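Local atomic coordinates of zebrafish RNase5 (Danio rerio, PDB entry 3LJE), a protein that probably cleaves RNA as a member of the pancreatic ribonuclease (RNase A) superfamily, within its zebrafish angiogenin-like group. Residues I52-K56 / D57-T61; N91-P94 / N95-Y98. One frame throughout, in Å; residues are numbered along the deposited sequence.

Contact 1: I52-K56 / D57-T61. With SO4 (sulfate ion), chain D.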
loop_
_atom_site.group_PDB
_atom_site.type_symbol
_atom_site.label_atom_id
_atom_site.label_comp_id
_atom_site.label_asym_id
_atom_site.label_seq_id
_atom_site.Cartn_x
_atom_site.Cartn_y
_atom_site.Cartn_z
ATOM N N ILE A 52 2.649 2.951 -3.121
ATOM C CA ILE A 52 3.052 4.344 -3.001
ATOM C C ILE A 52 4.509 4.355 -3.531
ATOM O O ILE A 52 5.407 3.609 -3.039
ATOM C CB ILE A 52 3.084 4.780 -1.538
ATOM C CG1 ILE A 52 1.645 4.592 -0.916
ATOM C CG2 ILE A 52 3.617 6.296 -1.447
ATOM C CD1 ILE A 52 1.774 4.624 0.698
ATOM N N GLN A 53 4.769 5.267 -4.481
ATOM C CA GLN A 53 6.157 5.374 -5.066
ATOM C C GLN A 53 7.054 6.233 -4.266
ATOM O O GLN A 53 7.423 7.327 -4.667
ATOM C CB GLN A 53 6.023 5.853 -6.544
ATOM C CG GLN A 53 5.333 4.817 -7.398
ATOM C CD GLN A 53 5.046 5.448 -8.768
ATOM O OE1 GLN A 53 4.282 6.465 -8.795
ATOM N NE2 GLN A 53 5.587 4.849 -9.918
ATOM N N ALA A 54 7.410 5.763 -3.087
ATOM C CA ALA A 54 8.272 6.556 -2.233
ATOM C C ALA A 54 9.013 5.668 -1.287
ATOM O O ALA A 54 8.762 4.475 -1.239
ATOM C CB ALA A 54 7.458 7.584 -1.463
ATOM N N THR A 55 9.958 6.241 -0.527
ATOM C CA THR A 55 10.718 5.456 0.448
ATOM C C THR A 55 9.906 5.243 1.699
ATOM O O THR A 55 9.001 6.023 2.038
ATOM C CB THR A 55 12.020 6.161 0.923
ATOM O OG1 THR A 55 11.647 7.373 1.624
ATOM C CG2 THR A 55 12.922 6.553 -0.255
ATOM N N LYS A 56 10.227 4.192 2.433
ATOM C CA LYS A 56 9.482 3.976 3.668
ATOM C C LYS A 56 9.681 5.106 4.640
ATOM O O LYS A 56 8.731 5.489 5.341
ATOM C CB LYS A 56 9.891 2.672 4.359
ATOM C CG LYS A 56 11.392 2.590 4.611
ATOM C CD LYS A 56 11.695 1.252 5.287
ATOM C CE LYS A 56 13.185 1.142 5.710
ATOM N NZ LYS A 56 13.363 -0.307 6.150
ATOM N N ASP A 57 10.881 5.669 4.720
ATOM C CA ASP A 57 11.055 6.772 5.675
ATOM C C ASP A 57 10.140 7.997 5.344
ATOM O O ASP A 57 9.586 8.628 6.263
ATOM C CB ASP A 57 12.519 7.281 5.714
ATOM C CG ASP A 57 13.485 6.264 6.356
ATOM O OD1 ASP A 57 13.031 5.216 6.833
ATOM O OD2 ASP A 57 14.712 6.528 6.374
ATOM N N ARG A 58 10.035 8.353 4.077
ATOM C CA ARG A 58 9.243 9.518 3.747
ATOM C C ARG A 58 7.762 9.224 4.003
ATOM O O ARG A 58 7.024 10.075 4.464
ATOM C CB ARG A 58 9.420 9.917 2.263
ATOM C CG ARG A 58 8.899 11.413 2.112
ATOM C CD ARG A 58 9.373 12.139 0.835
ATOM N NE ARG A 58 8.655 11.557 -0.304
ATOM C CZ ARG A 58 7.518 12.077 -0.779
ATOM N NH1 ARG A 58 6.917 13.193 -0.226
ATOM N NH2 ARG A 58 6.975 11.527 -1.845
ATOM N N ILE A 59 7.334 8.029 3.649
ATOM C CA ILE A 59 5.908 7.685 3.851
ATOM C C ILE A 59 5.645 7.700 5.377
ATOM O O ILE A 59 4.556 8.154 5.802
ATOM C CB ILE A 59 5.630 6.289 3.297
ATOM C CG1 ILE A 59 5.729 6.342 1.751
ATOM C CG2 ILE A 59 4.202 5.791 3.639
ATOM C CD1 ILE A 59 5.768 4.909 1.148
ATOM N N THR A 60 6.607 7.235 6.157
ATOM C CA THR A 60 6.405 7.192 7.630
ATOM C C THR A 60 6.165 8.606 8.223
ATOM O O THR A 60 5.504 8.748 9.271
ATOM C CB THR A 60 7.599 6.409 8.254
ATOM O OG1 THR A 60 7.505 5.064 7.772
ATOM C CG2 THR A 60 7.567 6.393 9.841
ATOM N N THR A 61 6.710 9.653 7.579
ATOM C CA THR A 61 6.456 11.040 8.060
ATOM C C THR A 61 4.957 11.380 8.057
ATOM O O THR A 61 4.554 12.286 8.771
ATOM C CB THR A 61 7.190 12.167 7.184
ATOM O OG1 THR A 61 6.661 12.191 5.848
ATOM C CG2 THR A 61 8.732 11.894 7.192
HETATM S S SO4 D . 13.759 10.200 0.788
HETATM O O1 SO4 D . 12.551 10.630 0.044
HETATM O O2 SO4 D . 14.402 11.422 1.374
HETATM O O3 SO4 D . 13.470 9.212 1.890
HETATM O O4 SO4 D . 14.571 9.599 -0.294
HETATM O O HOH W 1 8.232 9.713 -3.665
#
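Ile52 and Ile59 reach toward each other and meet tip to tip, CG2 of Ile52 lying 3.6 Å from CD1 of Ile59. This is the tight, buried side of the contact. Ala54 adds its small CB against Ile59 CG1 at 3.9 Å. Phe14 of helix 8-18 and Phe80 of strand 80-89 pack on both isoleucines, so branched hydrocarbon suits both places. Cutting Ile59 back to an alanine removes CG1, CG2 and CD1 and is likely to open a gap among Ile52, Ala54 and the two phenylalanines.

The chain leaves strand 48-52, passes through an inverse gamma turn centred on Gln53, and enters the short helix 56-60 of the pancreatic ribonuclease fold. Thr55 is the N-cap: with chi1 at 64°, OG1 stands between its own backbone N and carbonyl carbon and accepts from Arg58 N at 3.1 Å (160° at the hydrogen). The first helical turn closes with Ile59 N bound to Thr55 O at 3.1 Å. Lys56 O is gripped twice by Thr60, whose N (2.9 Å) and OG1 (2.8 Å) come from opposite faces of the carbonyl plane.

The outer side is looser and largely polar. Thr55 OG1 also donates to O3 of a sulfate, probably from the crystallisation liquor, at 2.6 Å. Arg58 bends at chi3 (72°), bringing its guanidinium back beside Ala54; NH2 gives an in-plane hydrogen to a water that in turn donates to Gln53 O, and the group makes a cation-pi contact with Phe80. Lys56 and Asp57 run side by side, their charged ends apart.

Contact 2: N91-P94 / N95-Y98; sequences NRRP and NCQY
Arg92 O receives Asn95 N at 2.9 Å, in the carbonyl plane and on a lone pair, with 151° at the hydrogen, and just before it in the chain Asn91, without touching Asn95 directly, is linked to it by a water. This water accepts from Asn91 N (2.9 Å) and from Asn95 ND2 (3.0 Å), giving that side-chain N-H a partner next to the turn. The guanidinium of Arg92 turns instead to a salt bridge with Asp44.

Arg93 and Pro94, joined by a cis peptide bond, are the two central residues of the turn. Together with the bond from Asn95 to Arg92 this makes a type VIa beta turn, a reversal that proline suits because it adopts the cis form more readily than other residues. RNase A has a cis proline at the corresponding place. The side chain of Arg93 sets out away from 95-98, and its NH1 hydrogen-bonds to Ser33 O; its backbone N lies 3.8 Å from Cys96 SG. That sulfur, placed beside its own backbone N (chi1 -40°), forms a disulfide with Cys45, tying the turn to the neighbouring loop. Pro94 ends the segment alongside Asn95, its ring carbon CG 3.8 Å from Asn95 OD1, while a second water donates to Pro94 O (3.1 Å) and to Cys96 O (2.6 Å).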
loop_
_atom_site.group_PDB
_atom_site.type_symbol
_atom_site.label_atom_id
_atom_site.label_comp_id
_atom_site.label_asym_id
_atom_site.label_seq_id
_atom_site.Cartn_x
_atom_site.Cartn_y
_atom_site.Cartn_z
ATOM N N ASN A 91 -9.934 -15.316 -10.449
ATOM C CA ASN A 91 -10.541 -15.371 -9.158
ATOM C C ASN A 91 -9.511 -15.743 -8.085
ATOM O O ASN A 91 -9.567 -15.227 -6.941
ATOM C CB ASN A 91 -11.706 -16.363 -9.186
ATOM C CG ASN A 91 -12.791 -15.948 -10.158
ATOM O OD1 ASN A 91 -12.814 -16.396 -11.311
ATOM N ND2 ASN A 91 -13.678 -15.049 -9.721
ATOM N N ARG A 92 -8.582 -16.636 -8.440
ATOM C CA ARG A 92 -7.567 -17.005 -7.463
ATOM C C ARG A 92 -6.201 -17.034 -8.108
ATOM O O ARG A 92 -6.122 -17.107 -9.321
ATOM C CB ARG A 92 -7.831 -18.405 -6.879
ATOM C CG ARG A 92 -9.289 -18.643 -6.401
ATOM C CD ARG A 92 -9.302 -19.944 -5.583
ATOM N NE ARG A 92 -8.472 -19.726 -4.399
ATOM C CZ ARG A 92 -8.925 -19.423 -3.168
ATOM N NH1 ARG A 92 -10.248 -19.324 -2.924
ATOM N NH2 ARG A 92 -8.046 -19.144 -2.178
ATOM N N ARG A 93 -5.132 -16.974 -7.284
ATOM C CA ARG A 93 -3.748 -17.089 -7.825
ATOM C C ARG A 93 -3.720 -18.480 -8.518
ATOM O O ARG A 93 -4.297 -19.443 -7.985
ATOM C CB ARG A 93 -2.703 -17.199 -6.705
ATOM C CG ARG A 93 -2.313 -15.958 -5.944
ATOM C CD ARG A 93 -1.155 -16.290 -4.891
ATOM N NE ARG A 93 0.157 -16.707 -5.442
ATOM C CZ ARG A 93 1.200 -15.861 -5.642
ATOM N NH1 ARG A 93 1.105 -14.545 -5.368
ATOM N NH2 ARG A 93 2.391 -16.326 -6.002
ATOM N N PRO A 94 -2.987 -18.624 -9.627
ATOM C CA PRO A 94 -2.166 -17.564 -10.260
ATOM C C PRO A 94 -2.842 -16.885 -11.458
ATOM O O PRO A 94 -2.170 -16.314 -12.374
ATOM C CB PRO A 94 -0.977 -18.371 -10.756
ATOM C CG PRO A 94 -1.754 -19.626 -11.422
ATOM C CD PRO A 94 -2.784 -19.940 -10.292
ATOM N N ASN A 95 -4.161 -16.922 -11.491
ATOM C CA ASN A 95 -4.778 -16.396 -12.667
ATOM C C ASN A 95 -5.057 -14.903 -12.575
ATOM O O ASN A 95 -5.664 -14.381 -13.491
ATOM C CB ASN A 95 -6.107 -17.105 -12.927
ATOM C CG ASN A 95 -6.013 -18.631 -12.783
ATOM O OD1 ASN A 95 -5.061 -19.262 -13.301
ATOM N ND2 ASN A 95 -7.028 -19.246 -12.128
ATOM N N CYS A 96 -4.658 -14.235 -11.495
ATOM C CA CYS A 96 -4.982 -12.811 -11.408
ATOM C C CYS A 96 -4.367 -11.924 -12.531
ATOM O O CYS A 96 -3.185 -12.039 -12.834
ATOM C CB CYS A 96 -4.522 -12.285 -10.045
ATOM S SG CYS A 96 -4.821 -13.422 -8.656
ATOM N N GLN A 97 -5.168 -11.046 -13.162
ATOM C CA GLN A 97 -4.651 -10.083 -14.111
ATOM C C GLN A 97 -5.112 -8.692 -13.681
ATOM O O GLN A 97 -6.328 -8.498 -13.429
ATOM C CB GLN A 97 -5.174 -10.339 -15.504
ATOM C CG GLN A 97 -4.604 -11.651 -16.029
ATOM C CD GLN A 97 -5.024 -11.911 -17.469
ATOM O OE1 GLN A 97 -5.756 -12.884 -17.755
ATOM N NE2 GLN A 97 -4.584 -11.040 -18.375
ATOM N N TYR A 98 -4.176 -7.744 -13.687
ATOM C CA TYR A 98 -4.454 -6.351 -13.243
ATOM C C TYR A 98 -4.258 -5.288 -14.313
ATOM O O TYR A 98 -3.512 -5.498 -15.279
ATOM C CB TYR A 98 -3.492 -6.022 -12.065
ATOM C CG TYR A 98 -3.741 -6.832 -10.858
ATOM C CD1 TYR A 98 -4.656 -6.369 -9.867
ATOM C CD2 TYR A 98 -3.172 -8.099 -10.698
ATOM C CE1 TYR A 98 -4.980 -7.132 -8.795
ATOM C CE2 TYR A 98 -3.527 -8.884 -9.610
ATOM C CZ TYR A 98 -4.424 -8.380 -8.671
ATOM O OH TYR A 98 -4.751 -9.085 -7.562
HETATM O O HOH W 2 -9.490 -18.094 -10.919
HETATM O O HOH W 3 -1.217 -13.413 -11.886
#

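Overall arrangement
Contacts 1 and 2 lie on opposite sides of the chain's centre, with their own centres 28 Å apart and their nearest atoms about 14 Å apart, so neither touches the other. The antiparallel sheet connects them: strand 48-52 leads into contact 1 and pairs with strand 80-89, which pairs in turn with strand 97-112, and contact 2 is the turn between these last two strands. The centre of contact 1, which is partly buried, lies about 10 Å from the centre of the chain, and that of contact 2, a surface turn, about 19 Å. The sulfate belongs to contact 1 alone and, as a probable crystallisation ion, does not by itself mark a substrate site.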